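Local coordinates for hypothetical protein (Porphyromonas gingivalis W83, PDB 2P3P), which is of unknown function, belongs to the DUF3256 family and binds a magnesium ion, probably as part of a membrane-associated protein, at residues L166-T171 with L193-Q198. Sequence-based numbering, arbitrary orientation.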
ATOM      1  N   LEU A 166      -2.380  -6.045  -7.411  1.00  7.81           N
ATOM      2  CA  LEU A 166      -1.658  -4.832  -6.983  1.00  8.36           C
ATOM      3  C   LEU A 166      -0.607  -4.522  -8.011  1.00  8.23           C
ATOM      4  O   LEU A 166      -0.185  -5.427  -8.756  1.00  8.78           O
ATOM      5  CB  LEU A 166      -1.033  -4.977  -5.594  1.00  9.53           C
ATOM      6  CG  LEU A 166       0.192  -5.860  -5.314  1.00 11.17           C
ATOM      7  CD1 LEU A 166       1.486  -5.309  -5.890  1.00 12.49           C
ATOM      8  CD2 LEU A 166       0.356  -6.033  -3.766  1.00  9.31           C
ATOM      9  N   SER A 167      -0.213  -3.244  -8.053  1.00  7.80           N
ATOM     10  CA  SER A 167       0.823  -2.741  -8.910  1.00  8.30           C
ATOM     11  C   SER A 167       1.857  -2.044  -8.028  1.00  8.07           C
ATOM     12  O   SER A 167       1.524  -1.458  -6.993  1.00 10.17           O
ATOM     13  CB  SER A 167       0.190  -1.772  -9.918  1.00  9.01           C
ATOM     14  OG  SER A 167       1.086  -1.303 -10.874  1.00 12.54           O
ATOM     15  N   ILE A 168       3.125  -2.181  -8.370  1.00  7.82           N
ATOM     16  CA  ILE A 168       4.200  -1.556  -7.592  1.00  6.81           C
ATOM     17  C   ILE A 168       5.141  -0.846  -8.543  1.00  6.96           C
ATOM     18  O   ILE A 168       5.570  -1.429  -9.547  1.00  6.74           O
ATOM     19  CB  ILE A 168       4.915  -2.593  -6.665  1.00  7.61           C
ATOM     20  CG1 ILE A 168       5.947  -1.922  -5.720  1.00  7.31           C
ATOM     21  CG2 ILE A 168       5.487  -3.802  -7.514  1.00  6.08           C
ATOM     22  CD1 ILE A 168       6.555  -2.920  -4.707  1.00  5.60           C
ATOM     23  N   ARG A 169       5.478   0.397  -8.211  1.00  6.83           N
ATOM     24  CA  ARG A 169       6.292   1.258  -9.042  1.00  7.49           C
ATOM     25  C   ARG A 169       7.507   1.654  -8.211  1.00  8.57           C
ATOM     26  O   ARG A 169       7.368   1.946  -7.012  1.00 10.02           O
ATOM     27  CB  ARG A 169       5.527   2.506  -9.505  1.00  7.62           C
ATOM     28  CG  ARG A 169       5.072   3.426  -8.409  1.00  9.80           C
ATOM     29  CD  ARG A 169       4.208   4.604  -8.884  1.00  9.48           C
ATOM     30  NE  ARG A 169       2.984   4.166  -9.569  1.00 12.00           N
ATOM     31  CZ  ARG A 169       2.389   4.852 -10.551  1.00 13.53           C
ATOM     32  NH1 ARG A 169       2.865   6.016 -10.958  1.00 15.96           N
ATOM     33  NH2 ARG A 169       1.297   4.385 -11.116  1.00 14.99           N
ATOM     34  N   GLN A 170       8.690   1.579  -8.817  1.00  8.57           N
ATOM     35  CA  GLN A 170       9.865   2.163  -8.199  1.00  8.04           C
ATOM     36  C   GLN A 170       9.742   3.676  -8.218  1.00  7.61           C
ATOM     37  O   GLN A 170       9.286   4.286  -9.189  1.00  6.58           O
ATOM     38  CB  GLN A 170      11.206   1.630  -8.777  1.00  7.59           C
ATOM     39  CG  GLN A 170      11.475   1.874 -10.288  1.00  6.86           C
ATOM     40  CD  GLN A 170      11.964   3.278 -10.581  1.00  6.64           C
ATOM     41  OE1 GLN A 170      12.417   3.976  -9.681  1.00  5.89           O
ATOM     42  NE2 GLN A 170      11.780   3.727 -11.808  1.00  6.03           N
ATOM     43  N   THR A 171      10.123   4.290  -7.112  1.00  8.14           N
ATOM     44  CA  THR A 171      10.103   5.740  -7.025  1.00  8.73           C
ATOM     45  C   THR A 171      11.520   6.274  -6.838  1.00  8.90           C
ATOM     46  O   THR A 171      11.683   7.401  -6.371  1.00  9.03           O
ATOM     47  CB  THR A 171       9.157   6.246  -5.926  1.00  8.59           C
ATOM     48  OG1 THR A 171       9.495   5.637  -4.683  1.00 10.80           O
ATOM     49  CG2 THR A 171       7.679   5.910  -6.212  1.00 10.34           C
ATOM     50  N   LEU A 193       5.187  -2.878 -11.904  1.00  8.41           N
ATOM     51  CA  LEU A 193       5.056  -4.350 -11.973  1.00  8.62           C
ATOM     52  C   LEU A 193       3.734  -4.778 -11.356  1.00  8.91           C
ATOM     53  O   LEU A 193       3.387  -4.302 -10.300  1.00 11.11           O
ATOM     54  CB  LEU A 193       6.187  -5.048 -11.195  1.00  8.71           C
ATOM     55  CG  LEU A 193       7.610  -4.547 -11.532  1.00  8.18           C
ATOM     56  CD1 LEU A 193       8.644  -5.135 -10.566  1.00  7.83           C
ATOM     57  CD2 LEU A 193       7.978  -4.807 -12.971  1.00 11.73           C
ATOM     58  N   VAL A 194       3.045  -5.719 -11.982  1.00  8.43           N
ATOM     59  CA  VAL A 194       1.755  -6.194 -11.504  1.00  9.09           C
ATOM     60  C   VAL A 194       1.836  -7.617 -10.919  1.00  9.83           C
ATOM     61  O   VAL A 194       2.484  -8.500 -11.498  1.00 10.57           O
ATOM     62  CB  VAL A 194       0.715  -6.166 -12.647  1.00  9.26           C
ATOM     63  CG1 VAL A 194      -0.658  -6.740 -12.197  1.00  7.82           C
ATOM     64  CG2 VAL A 194       0.553  -4.741 -13.181  1.00 10.19           C
ATOM     65  N   TYR A 195       1.097  -7.801  -9.815  1.00 10.28           N
ATOM     66  CA  TYR A 195       0.979  -9.041  -9.058  1.00 10.12           C
ATOM     67  C   TYR A 195      -0.513  -9.361  -8.854  1.00 11.01           C
ATOM     68  O   TYR A 195      -1.367  -8.480  -8.713  1.00 10.16           O
ATOM     69  CB  TYR A 195       1.670  -8.853  -7.696  1.00 10.29           C
ATOM     70  CG  TYR A 195       3.199  -8.802  -7.705  1.00 10.26           C
ATOM     71  CD1 TYR A 195       3.929  -9.888  -7.256  1.00  7.52           C
ATOM     72  CD2 TYR A 195       3.908  -7.635  -8.078  1.00 10.51           C
ATOM     73  CE1 TYR A 195       5.302  -9.878  -7.269  1.00  6.49           C
ATOM     74  CE2 TYR A 195       5.290  -7.598  -8.080  1.00 11.12           C
ATOM     75  CZ  TYR A 195       6.003  -8.705  -7.659  1.00  8.84           C
ATOM     76  OH  TYR A 195       7.388  -8.718  -7.656  1.00 11.02           O
ATOM     77  N   ARG A 196      -0.803 -10.640  -8.810  1.00 11.15           N
ATOM     78  CA  ARG A 196      -2.153 -11.127  -8.655  1.00 11.34           C
ATOM     79  C   ARG A 196      -2.154 -12.063  -7.446  1.00 10.41           C
ATOM     80  O   ARG A 196      -1.248 -12.873  -7.250  1.00 11.08           O
ATOM     81  CB  ARG A 196      -2.596 -11.869  -9.926  1.00 11.86           C
ATOM     82  CG  ARG A 196      -4.062 -12.183  -9.938  1.00 13.03           C
ATOM     83  CD  ARG A 196      -4.522 -12.721 -11.303  1.00 14.68           C
ATOM     84  NE  ARG A 196      -5.814 -13.356 -11.117  1.00 17.79           N
ATOM     85  CZ  ARG A 196      -6.302 -14.372 -11.838  1.00 20.17           C
ATOM     86  NH1 ARG A 196      -5.612 -14.906 -12.849  1.00 20.47           N
ATOM     87  NH2 ARG A 196      -7.513 -14.860 -11.551  1.00 22.28           N
ATOM     88  N   TRP A 197      -3.181 -11.934  -6.630  1.00 10.88           N
ATOM     89  CA  TRP A 197      -3.393 -12.811  -5.482  1.00 11.16           C
ATOM     90  C   TRP A 197      -3.925 -14.151  -5.973  1.00 12.61           C
ATOM     91  O   TRP A 197      -4.997 -14.233  -6.596  1.00 12.45           O
ATOM     92  CB  TRP A 197      -4.389 -12.163  -4.557  1.00 11.16           C
ATOM     93  CG  TRP A 197      -4.644 -12.859  -3.262  1.00 10.55           C
ATOM     94  CD1 TRP A 197      -5.738 -13.570  -2.937  1.00 11.59           C
ATOM     95  CD2 TRP A 197      -3.816 -12.838  -2.084  1.00  7.66           C
ATOM     96  NE1 TRP A 197      -5.655 -13.994  -1.648  1.00 10.13           N
ATOM     97  CE2 TRP A 197      -4.496 -13.543  -1.093  1.00  8.30           C
ATOM     98  CE3 TRP A 197      -2.604 -12.242  -1.771  1.00 10.44           C
ATOM     99  CZ2 TRP A 197      -3.968 -13.733   0.200  1.00 10.40           C
ATOM    100  CZ3 TRP A 197      -2.071 -12.440  -0.493  1.00 11.28           C
ATOM    101  CH2 TRP A 197      -2.753 -13.174   0.461  1.00 10.58           C
ATOM    102  N   GLN A 198      -3.158 -15.192  -5.711  1.00 13.51           N
ATOM    103  CA  GLN A 198      -3.460 -16.495  -6.230  1.00 15.33           C
ATOM    104  C   GLN A 198      -3.091 -17.457  -5.122  1.00 16.16           C
ATOM    105  O   GLN A 198      -1.925 -17.533  -4.723  1.00 16.93           O
ATOM    106  CB  GLN A 198      -2.647 -16.767  -7.506  1.00 15.55           C
ATOM    107  CG  GLN A 198      -3.064 -15.910  -8.713  1.00 16.72           C
ATOM    108  CD  GLN A 198      -2.095 -15.962  -9.908  1.00 18.48           C
ATOM    109  OE1 GLN A 198      -1.058 -16.626  -9.868  1.00 24.65           O
ATOM    110  NE2 GLN A 198      -2.451 -15.267 -10.987  1.00 18.86           N
TER
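Leu166 to Ile168 pair with Leu193 to Tyr195 as antiparallel strands, whose axes come within 4.7 Å and run at 153° to each other. Leu166 and Tyr195 form one hydrogen-bonded pair, Ile168 and Leu193 the next. Each pair exchanges two backbone bonds; Tyr195 N to Leu166 O, at 2.9 Å, is the straightest of the four, with 172° at the hydrogen. Between them Ser167 and Val194 make a non-hydrogen-bonded pair. There the CA of Ser167 sits 3.3 Å from Leu193 O in a CA-H...O contact, and Val194 CA makes a similar one with Leu166 O. Leu166, Ile168, Leu193 and Tyr195 share the buried face. The side chains of Leu166 and Tyr195 run alongside each other in the same direction, and the CD1 methyl of Leu166 rests 4.0 Å from both CB and CD2 of Tyr195 and meets the ring obliquely. The branch methyl CG2 of Ile168 approaches CE2 of the same ring, at 3.8 Å and also at a slant. With CG1 of Ile168 anti to the backbone N (chi1 -174°), CG2 lies between that N and the carbonyl carbon and reaches Leu193 O at 3.5 Å and Leu193 CB at 3.9 Å. Strands 165-170 and 193-197 are the two central strands of a four-stranded antiparallel sheet; strand 155-159 borders the first and strand 202-204 the second. The chain between the two strands holds the short helix 181-184, so they are not joined by a tight hairpin. Trp123 packs edge-to-face with the Tyr195 ring, while Met155 and Val157 touch Ile168. On the other face, Ser167 OG and Val194 CG2 meet loosely at 4.2 Å, and this face is more open to solvent.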